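Local coordinates for protein 6-aminohexanoate-cyclic-dimer hydrolase (Arthrobacter sp., PDB 3A2Q) that hydrolyses the cyclic dimer of 6-aminohexanoate, a nylon-6 by-product, to the linear dimer, at residues Q36-N39 with P40-A44; Y69-D73 with L74-S78. The protein carries 1 engineered substitution. One frame throughout, in Å; residues are numbered along the deposited sequence.

In the fold
Contact 1 comes first along the chain, at the end of helix 24-42. It leads directly into strand 45-48, an outermost strand of the large mixed sheet. Contact 2 follows at the end of strand 68-72 and in the loop beyond it. In the sheet, strand 113-118 lies between these two strands, antiparallel to 45-48 and parallel to 68-72. The centres of contact 1 and contact 2 are about 18 Å apart. The nearest atoms of contact 1 and contact 2 are about 6 Å apart, without touching. Both belong to the amidase family region. Contact 1 is partly buried and turns the chain into the sheet edge. Contact 2 is buried and carries Lys-72, a probable member of the catalytic charge relay.

Contact 1. Residues Q36-N39 with P40-A44; sequences QAVN and PEINA
Asn-39 holds residues 43 and 44 at the C-terminal end of helix 24-42, with its backbone carbonyl and its side-chain amide both acting as acceptors. The backbone carbonyl takes the amide of Asn-43, with Asn-43 N 2.8 Å from Asn-39 O. Ile-42 N adds a weak bond to the same oxygen. Asn-43 then leaves the helix with positive phi (53°), which turns the chain away.

The side chain of Asn-39 continues the hold one residue further. Its CG stands opposite the backbone N (chi1 -169°), which sets OD1 within bonding distance of the backbone N of Ala-44. Asn-39 OD1 accepts a weak bond from Ala-44 N at 3.0 Å, and it also accepts from Val-45 N. Two successive backbone amides are thus tied to one side-chain oxygen. The methyl CB of Ala-44 lies 3.5 Å from Asn-39 OD1.

Pro-40 kinks this last turn, because its N has no hydrogen to give to the turn before. The ring instead sets its CG against the carbonyl of Gln-36, 3.1 Å from Gln-36 O. The chain stays coiled through Glu-41 N, which bonds to Val-38 O at 3.0 Å. The Glu-41 side chain runs outward in an extended form, and only its first carbons lie near that oxygen.

The apolar side of the turn is carried by Val-38 and Ile-42, which also touch Leu-483. Leu-143 touches Ile-42 and Glu-41. In Ile-42 the CG1 branch is flanked by both backbone neighbours of CA (chi1 55°), and its CD1 ends 4.3 Å from Val-38 CG1.

Contact 2. Residues Y69-D73 with L74-S78; sequences YLLKD and LTVVS
Leu-74 and Lys-72 run alongside each other in one direction, on two sides of a tight turn at the end of strand 68-72. This is an inverse gamma turn centred on Asp-73. The turn is closed by a weak bond from Leu-74 N to Lys-72 O at 2.9 Å. It places Leu-74 beside the lysine chain.

The lysine is fully extended, with every side-chain torsion near 180°. Its CE lies 3.8 Å from Leu-74 CD2, and its NZ lies 3.7 Å from the same methyl. Leu-74 therefore flanks the end of the lysine, and its side chain also comes to about 4 Å from a bound 6-aminohexanoic acid at the nearest atoms. Lys-72 NZ bonds to Ser-150 OG, Asn-169 OD1 and Ser-151 OG. By similarity, Lys-72 and Ser-150 form the charge relay of the amidase Ser-Ser-Lys triad, whose nucleophile position holds the engineered Ala-174.

Leu-71 packs on the other side of the strand. Its side chain meets Val-76 at an oblique angle, and Leu-71 CD1 sits 3.4 Å from Val-76 CG2. That is tighter than usual for two methyls. The Leu-71 CG is turned opposite the backbone N (chi1 -168°), which places CD1 and CG against Val-76 CG2. Leu-71 CD2 is 4.3 Å from Ser-78 CB. A water also bridges the two segments, donating to Lys-72 O and Val-76 O.

In the sheet, strand 68-72 runs between the parallel strands 113-118 and 165-170. Leu-71 bonds through its backbone to Gly-116 and Thr-118. Its side chain touches His-167 of strand 165-170 and Val-104 of helix 102-110.

Contact 1. Residues Q36-N39 with P40-A44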
ATOM      1  N   GLN A  36       2.181  -6.504 -22.078  1.00 40.85           N
ATOM      2  CA  GLN A  36       2.104  -5.739 -23.320  1.00 41.10           C
ATOM      3  C   GLN A  36       0.680  -5.613 -23.857  1.00 40.70           C
ATOM      4  O   GLN A  36       0.311  -4.585 -24.430  1.00 42.18           O
ATOM      5  CB  GLN A  36       2.990  -6.391 -24.380  1.00 40.24           C
ATOM      6  CG  GLN A  36       4.452  -6.463 -23.987  1.00 40.54           C
ATOM      7  CD  GLN A  36       5.312  -7.059 -25.077  1.00 45.53           C
ATOM      8  OE1 GLN A  36       5.105  -8.199 -25.496  1.00 44.69           O
ATOM      9  NE2 GLN A  36       6.285  -6.286 -25.547  1.00 48.66           N
ATOM     10  N   ALA A  37      -0.114  -6.658 -23.665  1.00 40.59           N
ATOM     11  CA  ALA A  37      -1.492  -6.684 -24.141  1.00 40.46           C
ATOM     12  C   ALA A  37      -2.498  -5.951 -23.256  1.00 42.33           C
ATOM     13  O   ALA A  37      -3.336  -5.191 -23.748  1.00 39.04           O
ATOM     14  CB  ALA A  37      -1.936  -8.130 -24.323  1.00 38.94           C
ATOM     15  N   VAL A  38      -2.407  -6.180 -21.949  1.00 41.76           N
ATOM     16  CA  VAL A  38      -3.335  -5.588 -20.990  1.00 40.66           C
ATOM     17  C   VAL A  38      -2.959  -4.228 -20.402  1.00 38.33           C
ATOM     18  O   VAL A  38      -3.826  -3.372 -20.224  1.00 35.65           O
ATOM     19  CB  VAL A  38      -3.591  -6.581 -19.824  1.00 44.13           C
ATOM     20  CG1 VAL A  38      -4.350  -5.902 -18.698  1.00 47.76           C
ATOM     21  CG2 VAL A  38      -4.375  -7.775 -20.338  1.00 46.33           C
ATOM     22  N   ASN A  39      -1.678  -4.024 -20.106  1.00 35.86           N
ATOM     23  CA  ASN A  39      -1.246  -2.763 -19.512  1.00 37.35           C
ATOM     24  C   ASN A  39      -1.642  -1.494 -20.261  1.00 39.49           C
ATOM     25  O   ASN A  39      -1.903  -0.463 -19.640  1.00 41.49           O
ATOM     26  CB  ASN A  39       0.265  -2.757 -19.295  1.00 37.91           C
ATOM     27  CG  ASN A  39       0.715  -1.589 -18.451  1.00 42.33           C
ATOM     28  OD1 ASN A  39       0.268  -1.424 -17.313  1.00 42.16           O
ATOM     29  ND2 ASN A  39       1.597  -0.767 -18.999  1.00 38.85           N
ATOM     30  N   PRO A  40      -1.683  -1.536 -21.604  1.00 40.74           N
ATOM     31  CA  PRO A  40      -2.067  -0.307 -22.308  1.00 39.80           C
ATOM     32  C   PRO A  40      -3.429   0.223 -21.863  1.00 39.79           C
ATOM     33  O   PRO A  40      -3.660   1.431 -21.837  1.00 40.98           O
ATOM     34  CB  PRO A  40      -2.060  -0.729 -23.777  1.00 44.07           C
ATOM     35  CG  PRO A  40      -1.052  -1.844 -23.815  1.00 46.07           C
ATOM     36  CD  PRO A  40      -1.342  -2.612 -22.553  1.00 41.01           C
ATOM     37  N   GLU A  41      -4.324  -0.685 -21.493  1.00 39.78           N
ATOM     38  CA  GLU A  41      -5.659  -0.289 -21.064  1.00 39.10           C
ATOM     39  C   GLU A  41      -5.740   0.298 -19.655  1.00 36.97           C
ATOM     40  O   GLU A  41      -6.627   1.101 -19.369  1.00 36.65           O
ATOM     41  CB  GLU A  41      -6.617  -1.476 -21.162  1.00 43.32           C
ATOM     42  CG  GLU A  41      -6.805  -2.004 -22.568  1.00 47.52           C
ATOM     43  CD  GLU A  41      -8.000  -2.927 -22.678  1.00 54.50           C
ATOM     44  OE1 GLU A  41      -9.138  -2.453 -22.469  1.00 56.62           O
ATOM     45  OE2 GLU A  41      -7.804  -4.123 -22.972  1.00 63.76           O
ATOM     46  N   ILE A  42      -4.823  -0.088 -18.775  1.00 36.21           N
ATOM     47  CA  ILE A  42      -4.869   0.412 -17.408  1.00 34.20           C
ATOM     48  C   ILE A  42      -3.749   1.365 -16.989  1.00 33.02           C
ATOM     49  O   ILE A  42      -3.863   2.029 -15.960  1.00 31.04           O
ATOM     50  CB  ILE A  42      -4.953  -0.759 -16.399  1.00 30.55           C
ATOM     51  CG1 ILE A  42      -3.795  -1.733 -16.615  1.00 31.76           C
ATOM     52  CG2 ILE A  42      -6.277  -1.482 -16.561  1.00 29.32           C
ATOM     53  CD1 ILE A  42      -3.774  -2.884 -15.620  1.00 32.96           C
ATOM     54  N   ASN A  43      -2.676   1.440 -17.775  1.00 32.61           N
ATOM     55  CA  ASN A  43      -1.563   2.342 -17.471  1.00 31.63           C
ATOM     56  C   ASN A  43      -1.061   2.118 -16.035  1.00 31.48           C
ATOM     57  O   ASN A  43      -0.875   3.066 -15.273  1.00 29.62           O
ATOM     58  CB  ASN A  43      -2.027   3.794 -17.674  1.00 33.85           C
ATOM     59  CG  ASN A  43      -0.900   4.809 -17.528  1.00 30.05           C
ATOM     60  OD1 ASN A  43       0.222   4.584 -17.981  1.00 32.89           O
ATOM     61  ND2 ASN A  43      -1.206   5.947 -16.912  1.00 35.37           N
ATOM     62  N   ALA A  44      -0.849   0.849 -15.689  1.00 31.93           N
ATOM     63  CA  ALA A  44      -0.378   0.456 -14.361  1.00 32.98           C
ATOM     64  C   ALA A  44       1.150   0.457 -14.295  1.00 33.80           C
ATOM     65  O   ALA A  44       1.741   1.105 -13.428  1.00 33.24           O
ATOM     66  CB  ALA A  44      -0.917  -0.922 -14.012  1.00 32.51           C
TER

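Contact 2. Residues Y69-D73 with L74-S78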
ATOM      1  N   TYR A  69       7.901  -9.509 -10.191  1.00 32.39           N
ATOM      2  CA  TYR A  69       7.251  -8.625  -9.228  1.00 31.78           C
ATOM      3  C   TYR A  69       7.408  -7.196  -9.723  1.00 31.25           C
ATOM      4  O   TYR A  69       8.277  -6.907 -10.548  1.00 31.55           O
ATOM      5  CB  TYR A  69       7.857  -8.787  -7.824  1.00 28.27           C
ATOM      6  CG  TYR A  69       9.049  -7.910  -7.522  1.00 32.77           C
ATOM      7  CD1 TYR A  69       8.895  -6.703  -6.840  1.00 30.12           C
ATOM      8  CD2 TYR A  69      10.336  -8.297  -7.893  1.00 34.05           C
ATOM      9  CE1 TYR A  69       9.995  -5.905  -6.528  1.00 31.22           C
ATOM     10  CE2 TYR A  69      11.442  -7.505  -7.588  1.00 31.81           C
ATOM     11  CZ  TYR A  69      11.264  -6.313  -6.904  1.00 34.18           C
ATOM     12  OH  TYR A  69      12.354  -5.534  -6.595  1.00 33.27           O
ATOM     13  N   LEU A  70       6.555  -6.306  -9.229  1.00 29.15           N
ATOM     14  CA  LEU A  70       6.588  -4.910  -9.629  1.00 29.91           C
ATOM     15  C   LEU A  70       6.919  -3.988  -8.459  1.00 30.28           C
ATOM     16  O   LEU A  70       6.551  -4.252  -7.315  1.00 29.20           O
ATOM     17  CB  LEU A  70       5.246  -4.529 -10.260  1.00 26.74           C
ATOM     18  CG  LEU A  70       5.002  -5.194 -11.616  1.00 30.44           C
ATOM     19  CD1 LEU A  70       3.535  -5.104 -11.999  1.00 29.39           C
ATOM     20  CD2 LEU A  70       5.891  -4.531 -12.659  1.00 28.99           C
ATOM     21  N   LEU A  71       7.604  -2.897  -8.777  1.00 31.13           N
ATOM     22  CA  LEU A  71       8.055  -1.921  -7.796  1.00 32.03           C
ATOM     23  C   LEU A  71       7.435  -0.548  -8.036  1.00 31.48           C
ATOM     24  O   LEU A  71       7.379  -0.077  -9.167  1.00 33.90           O
ATOM     25  CB  LEU A  71       9.579  -1.819  -7.890  1.00 32.32           C
ATOM     26  CG  LEU A  71      10.398  -1.091  -6.831  1.00 37.55           C
ATOM     27  CD1 LEU A  71      10.381  -1.902  -5.546  1.00 33.30           C
ATOM     28  CD2 LEU A  71      11.829  -0.921  -7.332  1.00 36.50           C
ATOM     29  N   LYS A  72       6.977   0.096  -6.970  1.00 29.59           N
ATOM     30  CA  LYS A  72       6.382   1.425  -7.079  1.00 30.52           C
ATOM     31  C   LYS A  72       7.517   2.404  -7.368  1.00 32.20           C
ATOM     32  O   LYS A  72       8.601   2.268  -6.808  1.00 31.00           O
ATOM     33  CB  LYS A  72       5.696   1.806  -5.764  1.00 26.64           C
ATOM     34  CG  LYS A  72       4.960   3.140  -5.780  1.00 29.21           C
ATOM     35  CD  LYS A  72       4.346   3.421  -4.419  1.00 27.34           C
ATOM     36  CE  LYS A  72       3.450   4.651  -4.432  1.00 30.59           C
ATOM     37  NZ  LYS A  72       2.922   4.975  -3.069  1.00 27.98           N
ATOM     38  N   ASP A  73       7.279   3.379  -8.242  1.00 31.62           N
ATOM     39  CA  ASP A  73       8.323   4.348  -8.557  1.00 32.14           C
ATOM     40  C   ASP A  73       8.329   5.478  -7.537  1.00 32.19           C
ATOM     41  O   ASP A  73       8.170   6.655  -7.876  1.00 34.82           O
ATOM     42  CB  ASP A  73       8.144   4.907  -9.976  1.00 32.25           C
ATOM     43  CG  ASP A  73       9.282   5.832 -10.383  1.00 37.80           C
ATOM     44  OD1 ASP A  73      10.443   5.537 -10.027  1.00 36.25           O
ATOM     45  OD2 ASP A  73       9.022   6.847 -11.061  1.00 36.21           O
ATOM     46  N   LEU A  74       8.515   5.098  -6.275  1.00 32.66           N
ATOM     47  CA  LEU A  74       8.553   6.040  -5.166  1.00 35.11           C
ATOM     48  C   LEU A  74       9.298   5.405  -3.989  1.00 39.20           C
ATOM     49  O   LEU A  74       9.147   4.204  -3.720  1.00 34.08           O
ATOM     50  CB  LEU A  74       7.130   6.398  -4.725  1.00 33.60           C
ATOM     51  CG  LEU A  74       6.983   7.536  -3.715  1.00 35.75           C
ATOM     52  CD1 LEU A  74       7.340   8.869  -4.372  1.00 37.56           C
ATOM     53  CD2 LEU A  74       5.551   7.576  -3.207  1.00 24.19           C
ATOM     54  N   THR A  75      10.102   6.215  -3.305  1.00 35.43           N
ATOM     55  CA  THR A  75      10.863   5.778  -2.133  1.00 39.51           C
ATOM     56  C   THR A  75      12.009   4.815  -2.442  1.00 37.00           C
ATOM     57  O   THR A  75      13.177   5.208  -2.422  1.00 35.66           O
ATOM     58  CB  THR A  75       9.929   5.131  -1.077  1.00 40.56           C
ATOM     59  OG1 THR A  75       8.818   6.001  -0.829  1.00 32.16           O
ATOM     60  CG2 THR A  75      10.679   4.901   0.242  1.00 33.63           C
ATOM     61  N   VAL A  76      11.679   3.554  -2.706  1.00 34.30           N
ATOM     62  CA  VAL A  76      12.705   2.567  -3.009  1.00 36.73           C
ATOM     63  C   VAL A  76      13.078   2.729  -4.472  1.00 37.34           C
ATOM     64  O   VAL A  76      12.230   3.075  -5.289  1.00 40.01           O
ATOM     65  CB  VAL A  76      12.204   1.120  -2.763  1.00 36.39           C
ATOM     66  CG1 VAL A  76      11.814   0.947  -1.307  1.00 38.56           C
ATOM     67  CG2 VAL A  76      11.028   0.812  -3.667  1.00 45.47           C
ATOM     68  N   VAL A  77      14.346   2.501  -4.796  1.00 35.20           N
ATOM     69  CA  VAL A  77      14.802   2.636  -6.173  1.00 34.25           C
ATOM     70  C   VAL A  77      15.588   1.418  -6.633  1.00 33.22           C
ATOM     71  O   VAL A  77      16.036   0.614  -5.820  1.00 30.63           O
ATOM     72  CB  VAL A  77      15.682   3.897  -6.348  1.00 31.83           C
ATOM     73  CG1 VAL A  77      14.853   5.147  -6.109  1.00 35.14           C
ATOM     74  CG2 VAL A  77      16.859   3.855  -5.385  1.00 32.18           C
ATOM     75  N   SER A  78      15.732   1.281  -7.950  1.00 33.96           N
ATOM     76  CA  SER A  78      16.477   0.176  -8.543  1.00 34.75           C
ATOM     77  C   SER A  78      17.646   0.764  -9.332  1.00 37.85           C
ATOM     78  O   SER A  78      17.480   1.724 -10.084  1.00 38.77           O
ATOM     79  CB  SER A  78      15.569  -0.654  -9.456  1.00 34.62           C
ATOM     80  OG  SER A  78      14.908   0.167 -10.402  1.00 40.41           O
TER
HETATM   81  O   HOH W   1      11.396   2.707  -7.584  1.00 40.27           O